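PDB 6AXA: purine nucleoside phosphorylase from Schistosoma mansoni, which probably catalyses the reversible phosphorolysis of inosine and guanosine, releasing the free purine base and ribose 1-phosphate. Local coordinates for residues I115-G120 against A239-A244; G192-N197 against G220-P225. All coordinates share one frame; numbering follows the deposited sequence.

Interaction 1: residues I115-G120 against A239-A244; sequences ITNLAG and AVSLIA. With D4Y ((3S)-5-fluoro-3-hydroxy-1,3-dihydro-2H-indol-2-one), chain J; DMS (dimethyl sulfoxide), chain E.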
loop_
_atom_site.group_PDB
_atom_site.type_symbol
_atom_site.label_atom_id
_atom_site.label_comp_id
_atom_site.label_asym_id
_atom_site.label_seq_id
_atom_site.Cartn_x
_atom_site.Cartn_y
_atom_site.Cartn_z
ATOM N N ILE A 115 -18.497 -15.576 8.158
ATOM C CA ILE A 115 -17.880 -14.355 8.690
ATOM C C ILE A 115 -18.893 -13.200 8.767
ATOM O O ILE A 115 -19.675 -12.994 7.835
ATOM C CB ILE A 115 -16.685 -13.947 7.803
ATOM C CG1 ILE A 115 -15.669 -15.080 7.626
ATOM C CG2 ILE A 115 -15.972 -12.734 8.416
ATOM C CD1 ILE A 115 -14.586 -14.753 6.549
ATOM N N THR A 116 -18.908 -12.456 9.895
ATOM C CA THR A 116 -19.614 -11.171 9.948
ATOM C C THR A 116 -18.634 -10.046 10.290
ATOM O O THR A 116 -17.569 -10.278 10.886
ATOM C CB THR A 116 -20.777 -11.150 10.948
ATOM O OG1 THR A 116 -20.313 -11.420 12.288
ATOM C CG2 THR A 116 -21.832 -12.188 10.548
ATOM N N ASN A 117 -19.014 -8.819 9.909
ATOM C CA ASN A 117 -18.233 -7.621 10.242
ATOM C C ASN A 117 -19.154 -6.401 10.308
ATOM O O ASN A 117 -20.313 -6.449 9.875
ATOM C CB ASN A 117 -17.085 -7.383 9.226
ATOM C CG ASN A 117 -17.557 -7.111 7.813
ATOM O OD1 ASN A 117 -18.276 -6.146 7.540
ATOM N ND2 ASN A 117 -17.123 -7.956 6.869
ATOM N N LEU A 118 -18.628 -5.317 10.887
ATOM C CA LEU A 118 -19.228 -3.981 10.824
ATOM C C LEU A 118 -18.529 -3.148 9.749
ATOM O O LEU A 118 -17.295 -3.199 9.614
ATOM C CB LEU A 118 -19.131 -3.306 12.184
ATOM C CG LEU A 118 -20.154 -3.789 13.233
ATOM C CD1 LEU A 118 -19.561 -3.649 14.597
ATOM C CD2 LEU A 118 -21.367 -2.937 13.116
ATOM N N ALA A 119 -19.307 -2.407 8.954
ATOM C CA ALA A 119 -18.756 -1.661 7.818
ATOM C C ALA A 119 -19.472 -0.329 7.607
ATOM O O ALA A 119 -20.591 -0.128 8.074
ATOM C CB ALA A 119 -18.846 -2.485 6.527
ATOM N N GLY A 120 -18.802 0.577 6.883
ATOM C CA GLY A 120 -19.425 1.822 6.425
ATOM C C GLY A 120 -20.062 1.664 5.050
ATOM O O GLY A 120 -19.544 0.956 4.176
ATOM N N ALA A 239 -19.672 -14.188 3.733
ATOM C CA ALA A 239 -19.298 -13.013 4.516
ATOM C C ALA A 239 -20.426 -11.978 4.434
ATOM O O ALA A 239 -20.899 -11.666 3.330
ATOM C CB ALA A 239 -17.960 -12.411 4.031
ATOM N N VAL A 240 -20.865 -11.462 5.598
ATOM C CA VAL A 240 -21.980 -10.506 5.692
ATOM C C VAL A 240 -21.542 -9.272 6.484
ATOM O O VAL A 240 -21.019 -9.404 7.595
ATOM C CB VAL A 240 -23.217 -11.153 6.333
ATOM C CG1 VAL A 240 -24.402 -10.149 6.420
ATOM C CG2 VAL A 240 -23.641 -12.438 5.553
ATOM N N SER A 241 -21.742 -8.072 5.906
ATOM C CA SER A 241 -21.487 -6.794 6.588
ATOM C C SER A 241 -22.779 -6.233 7.199
ATOM O O SER A 241 -23.845 -6.260 6.570
ATOM C CB SER A 241 -20.908 -5.748 5.631
ATOM O OG SER A 241 -19.587 -6.027 5.193
ATOM N N LEU A 242 -22.686 -5.735 8.434
ATOM C CA LEU A 242 -23.715 -4.895 9.052
ATOM C C LEU A 242 -23.303 -3.428 8.896
ATOM O O LEU A 242 -22.192 -3.050 9.299
ATOM C CB LEU A 242 -23.889 -5.235 10.534
ATOM C CG LEU A 242 -24.731 -4.267 11.389
ATOM C CD1 LEU A 242 -26.176 -4.122 10.883
ATOM C CD2 LEU A 242 -24.827 -4.741 12.868
ATOM N N ILE A 243 -24.164 -2.625 8.269
ATOM C CA ILE A 243 -23.855 -1.242 7.901
ATOM C C ILE A 243 -24.160 -0.319 9.090
ATOM O O ILE A 243 -25.272 -0.310 9.623
ATOM C CB ILE A 243 -24.660 -0.826 6.653
ATOM C CG1 ILE A 243 -24.394 -1.751 5.460
ATOM C CG2 ILE A 243 -24.417 0.647 6.281
ATOM C CD1 ILE A 243 -22.895 -1.904 5.097
ATOM N N ALA A 244 -23.153 0.440 9.542
ATOM C CA ALA A 244 -23.368 1.343 10.676
ATOM C C ALA A 244 -23.815 2.746 10.265
ATOM O O ALA A 244 -24.443 3.435 11.070
ATOM C CB ALA A 244 -22.077 1.438 11.500
HETATM C C7 D4Y J . -16.022 0.733 9.406
HETATM C C4 D4Y J . -18.211 2.283 9.984
HETATM C C5 D4Y J . -18.097 1.022 10.513
HETATM C C6 D4Y J . -17.014 0.219 10.224
HETATM C C3 D4Y J . -17.234 2.787 9.130
HETATM C C2 D4Y J . -16.150 1.985 8.855
HETATM C C1 D4Y J . -14.188 1.243 8.050
HETATM F F D4Y J . -19.059 0.550 11.329
HETATM C C D4Y J . -14.849 0.065 8.767
HETATM O O D4Y J . -14.047 -0.740 9.605
HETATM N N D4Y J . -15.088 2.243 8.050
HETATM O O1 D4Y J . -13.110 1.217 7.433
HETATM S S DMS E . -15.066 -6.208 12.563
HETATM O O DMS E . -16.531 -5.973 12.653
HETATM C C1 DMS E . -14.348 -5.559 11.052
HETATM C C2 DMS E . -14.353 -5.095 13.761
#
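N117 and S241 face each other across two parallel neighbours in the central mixed sheet of the phosphorylase fold, strands 112-121 and 236-246. Five bridges, from I115 with A239 to A119 with I243, keep the strands in register, and the short segments twist by -37°. Backbone bonds alternate along the pair, L242 N giving the straightest, at 176° to N117 O. The paired side chains alternate between the two faces of the sheet. On the face of I115, N117 and A119, the N117 amide turns its OD1 to S241; CG is set between the backbone N and the carbonyl carbon (chi1 63°), which brings the amide to the neighbouring strand. S241 OG donates to N117 OD1 over 2.7 Å, in the amide plane and on a lone pair, while ND2 probably goes to T223 OG1; together the two bonds would fix the amide's rotation. A119 CB sits beside the same serine, 3.9 Å from S241 OG. On the other face L118 and L242 lie side by side and point the same way, their CD2 atoms 3.9 Å apart, under helix 259-283, which also covers T116 and V240 through F277. T116 OG1 turns from the pair to G34. The end of the contact borders the bound fluorinated oxindole D4Y, whose ring lies against the backbone of L118, A119 and G120. L118 N points away from strand 236-246 and donates to a dimethyl sulfoxide oxygen, probably from the crystallisation liquor, and A244 CB comes within 3.2 Å of the D4Y fluorine.

Interaction 2: residues G192-N197 against G220-P225; sequences GVYAFN and GMSTVP. With D4Y ((3S)-5-fluoro-3-hydroxy-1,3-dihydro-2H-indol-2-one), chain J.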
loop_
_atom_site.group_PDB
_atom_site.type_symbol
_atom_site.label_atom_id
_atom_site.label_comp_id
_atom_site.label_asym_id
_atom_site.label_seq_id
_atom_site.Cartn_x
_atom_site.Cartn_y
_atom_site.Cartn_z
ATOM N N GLY A 192 -23.175 -6.695 -2.362
ATOM C CA GLY A 192 -22.242 -5.642 -2.725
ATOM C C GLY A 192 -20.769 -6.006 -2.612
ATOM O O GLY A 192 -20.388 -7.094 -2.155
ATOM N N VAL A 193 -19.955 -5.066 -3.093
ATOM C CA VAL A 193 -18.480 -5.165 -3.146
ATOM C C VAL A 193 -17.865 -4.495 -1.912
ATOM O O VAL A 193 -18.155 -3.327 -1.613
ATOM C CB VAL A 193 -17.945 -4.507 -4.439
ATOM C CG1 VAL A 193 -16.390 -4.474 -4.470
ATOM C CG2 VAL A 193 -18.505 -5.222 -5.692
ATOM N N TYR A 194 -16.976 -5.216 -1.220
ATOM C CA TYR A 194 -16.322 -4.759 0.010
ATOM C C TYR A 194 -14.933 -4.211 -0.281
ATOM O O TYR A 194 -14.079 -4.927 -0.837
ATOM C CB TYR A 194 -16.206 -5.931 0.974
ATOM C CG TYR A 194 -15.575 -5.690 2.355
ATOM C CD1 TYR A 194 -16.381 -5.551 3.499
ATOM C CD2 TYR A 194 -14.215 -5.710 2.539
ATOM C CE1 TYR A 194 -15.819 -5.385 4.786
ATOM C CE2 TYR A 194 -13.629 -5.550 3.828
ATOM C CZ TYR A 194 -14.426 -5.397 4.942
ATOM O OH TYR A 194 -13.900 -5.255 6.220
ATOM N N ALA A 195 -14.695 -2.960 0.115
ATOM C CA ALA A 195 -13.352 -2.351 0.048
ATOM C C ALA A 195 -12.615 -2.571 1.359
ATOM O O ALA A 195 -13.119 -2.201 2.418
ATOM C CB ALA A 195 -13.439 -0.845 -0.198
ATOM N N PHE A 196 -11.388 -3.098 1.285
ATOM C CA PHE A 196 -10.544 -3.321 2.468
ATOM C C PHE A 196 -9.715 -2.060 2.687
ATOM O O PHE A 196 -8.802 -1.776 1.910
ATOM C CB PHE A 196 -9.685 -4.574 2.250
ATOM C CG PHE A 196 -8.753 -4.947 3.399
ATOM C CD1 PHE A 196 -8.951 -4.468 4.678
ATOM C CD2 PHE A 196 -7.630 -5.793 3.164
ATOM C CE1 PHE A 196 -8.088 -4.840 5.737
ATOM C CE2 PHE A 196 -6.766 -6.131 4.193
ATOM C CZ PHE A 196 -6.970 -5.653 5.484
ATOM N N ASN A 197 -10.079 -1.284 3.720
ATOM C CA ASN A 197 -9.276 -0.183 4.278
ATOM C C ASN A 197 -8.380 -0.756 5.372
ATOM O O ASN A 197 -8.869 -1.209 6.405
ATOM C CB ASN A 197 -10.245 0.871 4.851
ATOM C CG ASN A 197 -9.589 1.928 5.725
ATOM O OD1 ASN A 197 -8.411 2.306 5.578
ATOM N ND2 ASN A 197 -10.411 2.459 6.661
ATOM N N GLY A 220 -14.520 -1.659 5.053
ATOM C CA GLY A 220 -14.137 -2.140 6.379
ATOM C C GLY A 220 -12.662 -2.499 6.502
ATOM O O GLY A 220 -11.927 -2.500 5.513
ATOM N N MET A 221 -12.257 -2.847 7.744
ATOM C CA MET A 221 -10.862 -3.096 8.107
ATOM C C MET A 221 -10.537 -4.562 8.407
ATOM O O MET A 221 -9.528 -4.835 9.069
ATOM C CB MET A 221 -10.480 -2.247 9.337
ATOM C CG MET A 221 -10.710 -0.773 9.200
ATOM S SD MET A 221 -10.504 0.069 10.829
ATOM C CE MET A 221 -11.326 1.638 10.487
ATOM N N SER A 222 -11.362 -5.508 7.971
ATOM C CA SER A 222 -11.136 -6.926 8.277
ATOM C C SER A 222 -11.530 -7.767 7.068
ATOM O O SER A 222 -11.665 -7.267 5.938
ATOM C CB SER A 222 -11.933 -7.336 9.520
ATOM O OG SER A 222 -13.310 -7.375 9.187
ATOM N N THR A 223 -11.683 -9.094 7.315
ATOM C CA THR A 223 -12.388 -10.049 6.455
ATOM C C THR A 223 -11.605 -10.478 5.205
ATOM O O THR A 223 -11.391 -11.682 5.002
ATOM C CB THR A 223 -13.766 -9.479 6.099
ATOM O OG1 THR A 223 -14.523 -9.335 7.318
ATOM C CG2 THR A 223 -14.540 -10.420 5.182
ATOM N N VAL A 224 -11.154 -9.543 4.373
ATOM C CA VAL A 224 -10.398 -9.917 3.156
ATOM C C VAL A 224 -9.160 -10.767 3.460
ATOM O O VAL A 224 -8.903 -11.740 2.711
ATOM C CB VAL A 224 -10.089 -8.658 2.327
ATOM C CG1 VAL A 224 -9.107 -8.902 1.197
ATOM C CG2 VAL A 224 -11.384 -8.089 1.756
ATOM N N PRO A 225 -8.349 -10.498 4.504
ATOM C CA PRO A 225 -7.204 -11.422 4.760
ATOM C C PRO A 225 -7.642 -12.860 5.019
ATOM O O PRO A 225 -7.058 -13.804 4.415
ATOM C CB PRO A 225 -6.484 -10.782 5.956
ATOM C CG PRO A 225 -6.834 -9.273 5.807
ATOM C CD PRO A 225 -8.289 -9.293 5.367
HETATM C C7 D4Y J . -16.022 0.733 9.406
HETATM C C4 D4Y J . -18.211 2.283 9.984
HETATM C C5 D4Y J . -18.097 1.022 10.513
HETATM C C6 D4Y J . -17.014 0.219 10.224
HETATM C C3 D4Y J . -17.234 2.787 9.130
HETATM C C2 D4Y J . -16.150 1.985 8.855
HETATM C C1 D4Y J . -14.188 1.243 8.050
HETATM F F D4Y J . -19.059 0.550 11.329
HETATM C C D4Y J . -14.849 0.065 8.767
HETATM O O D4Y J . -14.047 -0.740 9.605
HETATM N N D4Y J . -15.088 2.243 8.050
HETATM O O1 D4Y J . -13.110 1.217 7.433
HETATM O O HOH W 1 -15.243 -4.614 8.594
#
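Y194 and F196 project from the end of strand 189-196 into the bend formed by 220-225, where one parallel bridge, F196 with G220, is followed by a loop and then helix 224-232. The bridge is closed by G220 N to A195 O and by N197 N to G220 O. G220 is the hollow of this surface: with no side chain, it lets the Y194 hydroxyl come in against its backbone, Y194 OH lying 3.0 Å from G220 C, while G220 N lies over one face of the phenol ring. Having CG anti to the backbone N (chi1 -179°), Y194 extends under the loop as far as S222, whose N donates to Y194 OH over 3.1 Å; a water in the ring plane, at its edge, lies 2.8 Å from Y194 OH. V224 is the opposing bump: its CG2 meets Y194 CD2 at 3.8 Å and its CB meets F196 CD2 at 3.9 Å, wedging between the bases of the two rings. P225 roofs F196, with P225 CD in a CH-pi contact 4.1 Å from the F196 ring centroid, and G220 O meets that ring at its edge. L145 of a second subunit also packs on F196. At the other end N197 and M221 run side by side toward D4Y. M221 CG lies 3.4 Å from the D4Y hydroxyl O, and the extended chain beyond carries CE on toward D4Y O1. The aromatic half packs into the bend of the loop, whereas N197 ND2, donating to T201 O and, over 3.1 Å, to D4Y O1, holds the ligand's carbonyl in the pocket.

Both contacts are buried and belong to the same sheet, their centres 9 Å apart. Interaction 1 joins two long central strands through regular backbone pairing along the paired segments; interaction 2 has one bridge at a strand end and relies on aromatic rings packed against a loop and a helix start. Helix 224-232 is followed in the chain by strand 236-246. The two contacts meet where N117 and S241 pack on the Y194 ring, S241 OG against CD1. Both reach D4Y, 115-120 and 239-244 by van der Waals contact of backbone and the A244 methyl, 192-197 by a hydrogen bond. A second subunit reaches interaction 2, whereas interaction 1 touches no other chain.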